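Local coordinates for protein Agap007691-pb (Anopheles gambiae, PDB 5C98) that is of unknown function but belongs to the serpin family, whose members are generally assigned the inhibition of serine proteases, at residues V177-A182 and M229-A234; H209-V214 and S271-L276; C217-L222 and A263-R268. All coordinates share one frame; numbering follows the deposited sequence.

From the N terminus, the chain leaves strand 169-177 through 177-182, and interaction 1 closes a loop when 229-234 returns to it at the end of strand 224-230. Strand 204-219 lies inside that loop and opens both other contacts, so interactions 2 and 3 each cross interaction 1. Of the two, interaction 3 closes earlier, when helix 259-268 comes back to 217-222; strand 270-287 then closes interaction 2 on 209-214, and the whole of interaction 3 falls within that larger loop. Interactions 1 and 2 touch through Met-229 and Leu-276. Together they tie the chain leaving strand 169-177 to strand 224-230, strand 204-219 to strand 270-287, and the end of strand 204-219 to helix 259-268.

Interaction 1: V177-A182 and M229-A234; sequences VLTPLA and MPFDAA
Met-229 reaches Leu-181 with its terminal methyl: the chain bends at its last torsion (chi3 62°), and CE lies 3.5 Å from Leu-181 CD1, tighter than an ordinary methyl contact. The same methyl also packs on Leu-276, so it joins this contact to the pair of strands next door. At Pro-230 the backbone takes over. Its carbonyl O accepts from Ala-182 N at 2.8 Å with an almost straight N-H...O angle of 170°, the donor standing somewhat off the carbonyl plane, while Ala-182 CB rests near the proline ring.

Phe-231 is the apolar centre, and its backbone forms a single beta bridge with Leu-181. Val-177 CG1 lies over one ring face, 4.1 Å from Phe-231 CZ, toward the rim. Leu-181 CD2 touches Phe-231 CE1 at 3.7 Å, and Thr-179 O comes within 3.3 Å of Phe-231 CD1. Leu-237, Met-239 and Leu-327 add further packing, which buries the ring.

Asp-232 supplies the second backbone bond, its N donating to Pro-180 O at 2.9 Å nearly in line with the C=O bond. The Thr-179 side chain crosses that of Asp-232 at about a right angle, CG2 lying 3.4 Å from Asp-232 CB; the threonine hydroxyl is bound elsewhere, to His-94. With CG anti to the backbone N (chi1 -175°), the aspartate carboxylate is turned forward along its own chain, where OD1 accepts from Ala-234 N.

That last bond makes an Asx turn leading into the short 3-10 segment. The whole arrangement belongs to the serpin fold where the chain leaves strand 169-177, in what is, by serpin topology, probably the breach region at the end of the main sheet, and is stitched by one isolated bridge to the end of strand 224-230.

Interaction 2: H209-V214 and S271-L276; sequences HTTAFV and SCWTDL
Strands 204-219 and 270-287 pair here as antiparallel neighbours in what is, by serpin topology, sheet C, with His-209 meeting Asp-275 and Phe-213 meeting Trp-273. Six backbone hydrogen bonds join the hydrogen-bonded pairs Thr-210/Leu-276, Ala-212/Thr-274 and Val-214/Cys-272. The shortest runs from Thr-274 N to Ala-212 O, 2.7 Å.

On the face carrying Thr-211, Phe-213, Trp-273 and Asp-275, the two aromatic side chains interlock. Phe-213 CB sits 3.5 Å above the centroid of the Trp-273 six-membered ring, almost on its normal. The phenyl ring leans over the five-membered ring, with Phe-213 CD1 above its face, 3.7 Å from Trp-273 CD1; the planes are inclined at 47°, which is neither a stack nor an edge-to-face pair. Phe-213 CG lies anti to the backbone N (chi1 -171°), and this carries the ring along to Ser-271, whose CB lies over one of its faces, 3.5 Å from CE2. A water bridges Phe-213 O and Ser-271 OG.

On the other face, Val-214 CG2 packs across Thr-274, 3.4 Å from OG1. That hydroxyl donates to Cys-272 O, which also takes Val-214 N from the opposite side of its carbonyl plane.

At the far end, His-209 NE2 points at the Asp-275 carboxylate, with ring and carboxylate planes 70° apart. Of the two bonds from His-209 NE2, the straighter goes to Asp-275 OD2 at 2.9 Å, on its syn side and close to the imidazole plane; a weak one goes to OD1, whose stronger partner is His-349. One carboxylate thus serves two imidazoles, which would probably favour their protonation and adds a polar link, possibly ionic, to a pairing otherwise held by backbone bonds and by aromatic and apolar packing.

Interaction 3: C217-L222 and A263-R268; sequences CLHNEL and AQIDER
His-219 holds CG anti to its backbone nitrogen (chi1 -160°), which swings the ring toward the helix, and Arg-268 stretches out from CG to NE (chi2 176°) to lay its guanidinium over that ring. In the serpin fold this joins helix 259-268, by topology helix H, at its last turn, to the end of strand 204-219, where sheet B begins and the chain turns toward strand 224-230. The stack is nearly parallel, the planes 13° apart and the centres 4.2 Å, and Arg-268 NH1 stands above the middle of the imidazole, 3.6 Å from His-219 CD2.

The ring is held at both nitrogens. His-219 NE2 donates to Gln-264 OE1 at 2.9 Å; the amide oxygen lies in the ring plane, yet the histidine approaches from above the plane of the amide, well off a lone pair. His-219 ND1 accepts from Leu-222 N, 3.0 Å away, within the turn that follows the strand. This pair of bonds fixes the ring's rotation and is consistent with a neutral imidazole protonated at NE2, which would suit the arginine lying on its face. His-261 also meets the ring, steeply inclined to it.

Ile-265 fills in beside the histidine, Ile-265 CG1 lying 3.9 Å from His-219 CD2, and continues onto Val-226. Nearer the strand's body, Cys-217 points at the helix end, where its CB lies 4.0 Å from Arg-268 CB.

Interaction 1: V177-A182 and M229-A234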
# COMPACT_ATOMS: atom_id res chain seq x y z
N VAL A 177 3.02 1.25 -7.84
CA VAL A 177 2.31 0.83 -9.04
C VAL A 177 2.85 1.67 -10.18
O VAL A 177 2.70 2.90 -10.16
CB VAL A 177 0.79 1.03 -8.87
CG1 VAL A 177 0.06 0.70 -10.18
CG2 VAL A 177 0.30 0.21 -7.69
N LEU A 178 3.46 1.02 -11.16
CA LEU A 178 4.19 1.70 -12.23
C LEU A 178 3.58 1.50 -13.61
O LEU A 178 3.92 2.24 -14.53
CB LEU A 178 5.65 1.24 -12.23
CG LEU A 178 6.36 1.40 -10.88
CD1 LEU A 178 7.70 0.68 -10.88
CD2 LEU A 178 6.51 2.86 -10.53
N THR A 179 2.67 0.55 -13.77
CA THR A 179 2.12 0.28 -15.08
C THR A 179 1.20 1.42 -15.51
O THR A 179 0.47 1.98 -14.68
CB THR A 179 1.34 -1.04 -15.02
OG1 THR A 179 2.25 -2.12 -14.86
CG2 THR A 179 0.61 -1.27 -16.27
N PRO A 180 1.20 1.78 -16.80
CA PRO A 180 0.29 2.84 -17.26
C PRO A 180 -1.14 2.33 -17.31
O PRO A 180 -1.40 1.14 -17.47
CB PRO A 180 0.79 3.17 -18.67
CG PRO A 180 1.57 2.03 -19.09
CD PRO A 180 2.09 1.32 -17.87
N LEU A 181 -2.08 3.27 -17.24
CA LEU A 181 -3.47 2.94 -17.52
C LEU A 181 -3.61 2.44 -18.94
O LEU A 181 -2.91 2.89 -19.86
CB LEU A 181 -4.35 4.17 -17.41
CG LEU A 181 -4.77 4.60 -16.01
CD1 LEU A 181 -5.65 5.85 -16.09
CD2 LEU A 181 -5.46 3.49 -15.23
N ALA A 182 -4.56 1.52 -19.13
CA ALA A 182 -4.90 1.04 -20.46
C ALA A 182 -5.96 1.89 -21.13
O ALA A 182 -6.25 1.69 -22.31
CB ALA A 182 -5.40 -0.41 -20.37
N MET A 229 -10.82 0.83 -13.76
CA MET A 229 -9.96 1.39 -14.79
C MET A 229 -8.74 0.50 -14.95
O MET A 229 -7.86 0.51 -14.07
CB MET A 229 -9.53 2.79 -14.38
CG MET A 229 -10.70 3.77 -14.41
SD MET A 229 -10.19 5.43 -14.00
CE MET A 229 -9.04 5.80 -15.32
N PRO A 230 -8.64 -0.28 -16.00
CA PRO A 230 -7.53 -1.23 -16.08
C PRO A 230 -6.20 -0.57 -16.41
O PRO A 230 -6.11 0.41 -17.13
CB PRO A 230 -7.93 -2.16 -17.24
CG PRO A 230 -8.84 -1.34 -18.08
CD PRO A 230 -9.56 -0.40 -17.14
N PHE A 231 -5.15 -1.19 -15.90
CA PHE A 231 -3.79 -0.93 -16.36
C PHE A 231 -3.45 -1.84 -17.53
O PHE A 231 -4.20 -2.75 -17.90
CB PHE A 231 -2.82 -1.12 -15.19
CG PHE A 231 -3.09 -0.18 -14.03
CD1 PHE A 231 -2.65 1.15 -14.09
CD2 PHE A 231 -3.77 -0.59 -12.90
CE1 PHE A 231 -2.88 2.02 -13.04
CE2 PHE A 231 -3.98 0.27 -11.86
CZ PHE A 231 -3.55 1.58 -11.93
N ASP A 232 -2.29 -1.57 -18.14
CA ASP A 232 -1.78 -2.34 -19.26
C ASP A 232 -1.98 -3.83 -19.04
O ASP A 232 -1.75 -4.34 -17.95
CB ASP A 232 -0.29 -2.04 -19.42
CG ASP A 232 0.31 -2.71 -20.64
OD1 ASP A 232 0.58 -3.93 -20.58
OD2 ASP A 232 0.51 -2.02 -21.67
N ALA A 233 -2.40 -4.52 -20.10
CA ALA A 233 -2.82 -5.91 -19.99
C ALA A 233 -1.76 -6.78 -19.34
O ALA A 233 -2.08 -7.69 -18.56
CB ALA A 233 -3.13 -6.45 -21.39
N ALA A 234 -0.48 -6.52 -19.62
CA ALA A 234 0.58 -7.37 -19.11
C ALA A 234 0.69 -7.30 -17.58
O ALA A 234 1.27 -8.22 -16.98
CB ALA A 234 1.91 -6.99 -19.75

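Interaction 2: H209-V214 and S271-L276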
# COMPACT_ATOMS: atom_id res chain seq x y z
N HIS A 209 -9.80 13.70 -19.72
CA HIS A 209 -11.16 13.47 -20.21
C HIS A 209 -11.09 12.49 -21.37
O HIS A 209 -10.29 12.69 -22.30
CB HIS A 209 -11.76 14.77 -20.73
CG HIS A 209 -13.20 14.69 -21.12
ND1 HIS A 209 -13.86 15.72 -21.75
CD2 HIS A 209 -14.13 13.73 -20.91
CE1 HIS A 209 -15.12 15.39 -21.94
NE2 HIS A 209 -15.32 14.18 -21.44
N THR A 210 -11.96 11.49 -21.36
CA THR A 210 -12.07 10.61 -22.51
C THR A 210 -13.44 9.95 -22.51
O THR A 210 -14.22 10.04 -21.56
CB THR A 210 -10.93 9.59 -22.56
OG1 THR A 210 -10.83 9.05 -23.88
CG2 THR A 210 -11.15 8.46 -21.56
N THR A 211 -13.72 9.28 -23.62
CA THR A 211 -14.85 8.37 -23.71
C THR A 211 -14.26 6.97 -23.79
O THR A 211 -13.53 6.66 -24.74
CB THR A 211 -15.68 8.65 -24.96
OG1 THR A 211 -16.18 9.99 -24.90
CG2 THR A 211 -16.85 7.69 -25.04
N ALA A 212 -14.53 6.16 -22.79
CA ALA A 212 -13.92 4.84 -22.67
C ALA A 212 -15.00 3.79 -22.44
O ALA A 212 -16.04 4.07 -21.84
CB ALA A 212 -12.96 4.80 -21.50
N PHE A 213 -14.71 2.58 -22.90
CA PHE A 213 -15.62 1.45 -22.72
C PHE A 213 -15.13 0.68 -21.49
O PHE A 213 -14.38 -0.29 -21.57
CB PHE A 213 -15.60 0.58 -23.98
CG PHE A 213 -16.65 -0.49 -23.98
CD1 PHE A 213 -17.99 -0.17 -23.99
CD2 PHE A 213 -16.28 -1.83 -24.00
CE1 PHE A 213 -18.96 -1.16 -24.00
CE2 PHE A 213 -17.24 -2.81 -24.02
CZ PHE A 213 -18.58 -2.48 -24.02
N VAL A 214 -15.57 1.15 -20.32
CA VAL A 214 -15.07 0.68 -19.04
C VAL A 214 -16.18 -0.03 -18.26
O VAL A 214 -17.37 0.28 -18.39
CB VAL A 214 -14.47 1.82 -18.18
CG1 VAL A 214 -13.16 2.31 -18.76
CG2 VAL A 214 -15.48 2.97 -18.00
N SER A 271 -19.38 -3.46 -18.72
CA SER A 271 -18.66 -2.55 -19.60
C SER A 271 -19.65 -1.64 -20.31
O SER A 271 -20.71 -2.08 -20.77
CB SER A 271 -17.86 -3.33 -20.65
OG SER A 271 -16.70 -3.91 -20.08
N CYS A 272 -19.30 -0.36 -20.41
CA CYS A 272 -20.23 0.64 -20.87
C CYS A 272 -19.45 1.84 -21.36
O CYS A 272 -18.46 2.23 -20.74
CB CYS A 272 -21.14 1.02 -19.70
SG CYS A 272 -22.29 2.29 -20.05
N TRP A 273 -19.86 2.42 -22.49
CA TRP A 273 -19.21 3.62 -22.97
C TRP A 273 -19.45 4.74 -21.96
O TRP A 273 -20.60 5.09 -21.67
CB TRP A 273 -19.72 4.00 -24.36
CG TRP A 273 -19.04 3.19 -25.44
CD1 TRP A 273 -19.61 2.25 -26.25
CD2 TRP A 273 -17.66 3.24 -25.80
NE1 TRP A 273 -18.67 1.73 -27.10
CE2 TRP A 273 -17.46 2.32 -26.85
CE3 TRP A 273 -16.56 3.99 -25.34
CZ2 TRP A 273 -16.22 2.12 -27.45
CZ3 TRP A 273 -15.33 3.79 -25.94
CH2 TRP A 273 -15.17 2.86 -26.98
N THR A 274 -18.36 5.28 -21.40
CA THR A 274 -18.44 6.18 -20.26
C THR A 274 -17.69 7.46 -20.56
O THR A 274 -16.54 7.42 -21.02
CB THR A 274 -17.80 5.52 -19.04
OG1 THR A 274 -18.53 4.34 -18.71
CG2 THR A 274 -17.78 6.47 -17.81
N ASP A 275 -18.32 8.60 -20.27
CA ASP A 275 -17.64 9.88 -20.34
C ASP A 275 -16.91 10.06 -19.02
O ASP A 275 -17.53 10.26 -17.97
CB ASP A 275 -18.61 11.03 -20.58
CG ASP A 275 -17.89 12.29 -20.92
OD1 ASP A 275 -17.52 13.02 -19.98
OD2 ASP A 275 -17.62 12.53 -22.12
N LEU A 276 -15.59 9.92 -19.08
CA LEU A 276 -14.75 9.80 -17.91
C LEU A 276 -13.90 11.06 -17.75
O LEU A 276 -13.23 11.48 -18.70
CB LEU A 276 -13.85 8.57 -18.07
CG LEU A 276 -12.86 8.19 -16.97
CD1 LEU A 276 -13.57 7.87 -15.70
CD2 LEU A 276 -12.05 7.00 -17.43
O HOH W 1 -14.26 -2.83 -20.57

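Interaction 3: C217-L222 and A263-R268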
# COMPACT_ATOMS: atom_id res chain seq x y z
N CYS A 217 -20.55 0.61 -12.49
CA CYS A 217 -21.84 0.38 -11.88
C CYS A 217 -22.18 1.50 -10.91
O CYS A 217 -21.33 2.32 -10.55
CB CYS A 217 -21.91 -0.97 -11.16
SG CYS A 217 -20.80 -1.14 -9.74
N LEU A 218 -23.44 1.57 -10.56
CA LEU A 218 -23.86 2.34 -9.41
C LEU A 218 -23.91 1.40 -8.21
O LEU A 218 -24.16 0.20 -8.35
CB LEU A 218 -25.25 2.91 -9.64
CG LEU A 218 -25.47 3.85 -10.81
CD1 LEU A 218 -26.92 4.37 -10.84
CD2 LEU A 218 -24.50 5.01 -10.74
N HIS A 219 -23.67 1.95 -7.03
CA HIS A 219 -23.84 1.18 -5.79
C HIS A 219 -24.67 2.04 -4.84
O HIS A 219 -24.14 2.90 -4.14
CB HIS A 219 -22.53 0.70 -5.17
CG HIS A 219 -22.73 -0.44 -4.23
ND1 HIS A 219 -23.52 -0.34 -3.10
CD2 HIS A 219 -22.31 -1.73 -4.28
CE1 HIS A 219 -23.55 -1.51 -2.48
NE2 HIS A 219 -22.82 -2.37 -3.18
N ASN A 220 -25.99 1.83 -4.82
CA ASN A 220 -26.83 2.74 -4.07
C ASN A 220 -26.64 2.56 -2.57
O ASN A 220 -26.77 3.52 -1.83
CB ASN A 220 -28.32 2.60 -4.45
CG ASN A 220 -28.67 3.26 -5.78
OD1 ASN A 220 -27.93 4.07 -6.34
ND2 ASN A 220 -29.86 2.93 -6.27
N GLU A 221 -26.30 1.36 -2.11
CA GLU A 221 -26.13 1.16 -0.67
C GLU A 221 -24.86 1.83 -0.15
O GLU A 221 -24.86 2.45 0.91
CB GLU A 221 -26.13 -0.32 -0.32
N LEU A 222 -23.75 1.73 -0.90
CA LEU A 222 -22.52 2.41 -0.55
C LEU A 222 -22.57 3.90 -0.88
O LEU A 222 -21.78 4.68 -0.34
CB LEU A 222 -21.38 1.77 -1.33
CG LEU A 222 -19.93 1.83 -0.86
CD1 LEU A 222 -19.77 1.68 0.64
CD2 LEU A 222 -19.19 0.71 -1.56
N ALA A 263 -17.55 -7.72 -3.51
CA ALA A 263 -18.18 -8.84 -4.22
C ALA A 263 -19.40 -8.37 -4.99
O ALA A 263 -19.62 -8.80 -6.13
CB ALA A 263 -18.57 -9.93 -3.23
N GLN A 264 -20.21 -7.49 -4.40
CA GLN A 264 -21.39 -6.98 -5.10
C GLN A 264 -20.99 -6.14 -6.30
O GLN A 264 -21.61 -6.22 -7.36
CB GLN A 264 -22.20 -6.09 -4.16
CG GLN A 264 -22.91 -6.82 -3.06
CD GLN A 264 -23.66 -5.87 -2.14
OE1 GLN A 264 -23.13 -4.84 -1.72
NE2 GLN A 264 -24.91 -6.21 -1.84
N ILE A 265 -19.96 -5.32 -6.13
CA ILE A 265 -19.44 -4.55 -7.25
C ILE A 265 -19.01 -5.49 -8.37
O ILE A 265 -19.37 -5.29 -9.54
CB ILE A 265 -18.28 -3.67 -6.77
CG1 ILE A 265 -18.83 -2.49 -5.97
CG2 ILE A 265 -17.45 -3.13 -7.94
CD1 ILE A 265 -17.80 -1.77 -5.17
N ASP A 266 -18.23 -6.53 -8.04
CA ASP A 266 -17.78 -7.46 -9.07
C ASP A 266 -18.96 -8.08 -9.83
O ASP A 266 -18.85 -8.32 -11.03
CB ASP A 266 -16.89 -8.54 -8.46
CG ASP A 266 -15.50 -8.02 -8.11
OD1 ASP A 266 -15.10 -6.98 -8.68
OD2 ASP A 266 -14.82 -8.65 -7.28
N GLU A 267 -20.09 -8.31 -9.16
CA GLU A 267 -21.24 -8.92 -9.82
C GLU A 267 -21.99 -7.92 -10.69
O GLU A 267 -22.66 -8.31 -11.66
CB GLU A 267 -22.21 -9.46 -8.77
CG GLU A 267 -21.61 -10.49 -7.84
N ARG A 268 -21.94 -6.64 -10.33
CA ARG A 268 -22.71 -5.59 -10.99
C ARG A 268 -21.97 -4.87 -12.09
O ARG A 268 -22.62 -4.29 -12.98
CB ARG A 268 -23.14 -4.54 -9.96
CG ARG A 268 -24.09 -5.05 -8.91
CD ARG A 268 -24.39 -4.00 -7.88
NE ARG A 268 -24.92 -4.58 -6.65
CZ ARG A 268 -25.44 -3.87 -5.66
NH1 ARG A 268 -25.52 -2.54 -5.77
NH2 ARG A 268 -25.89 -4.47 -4.57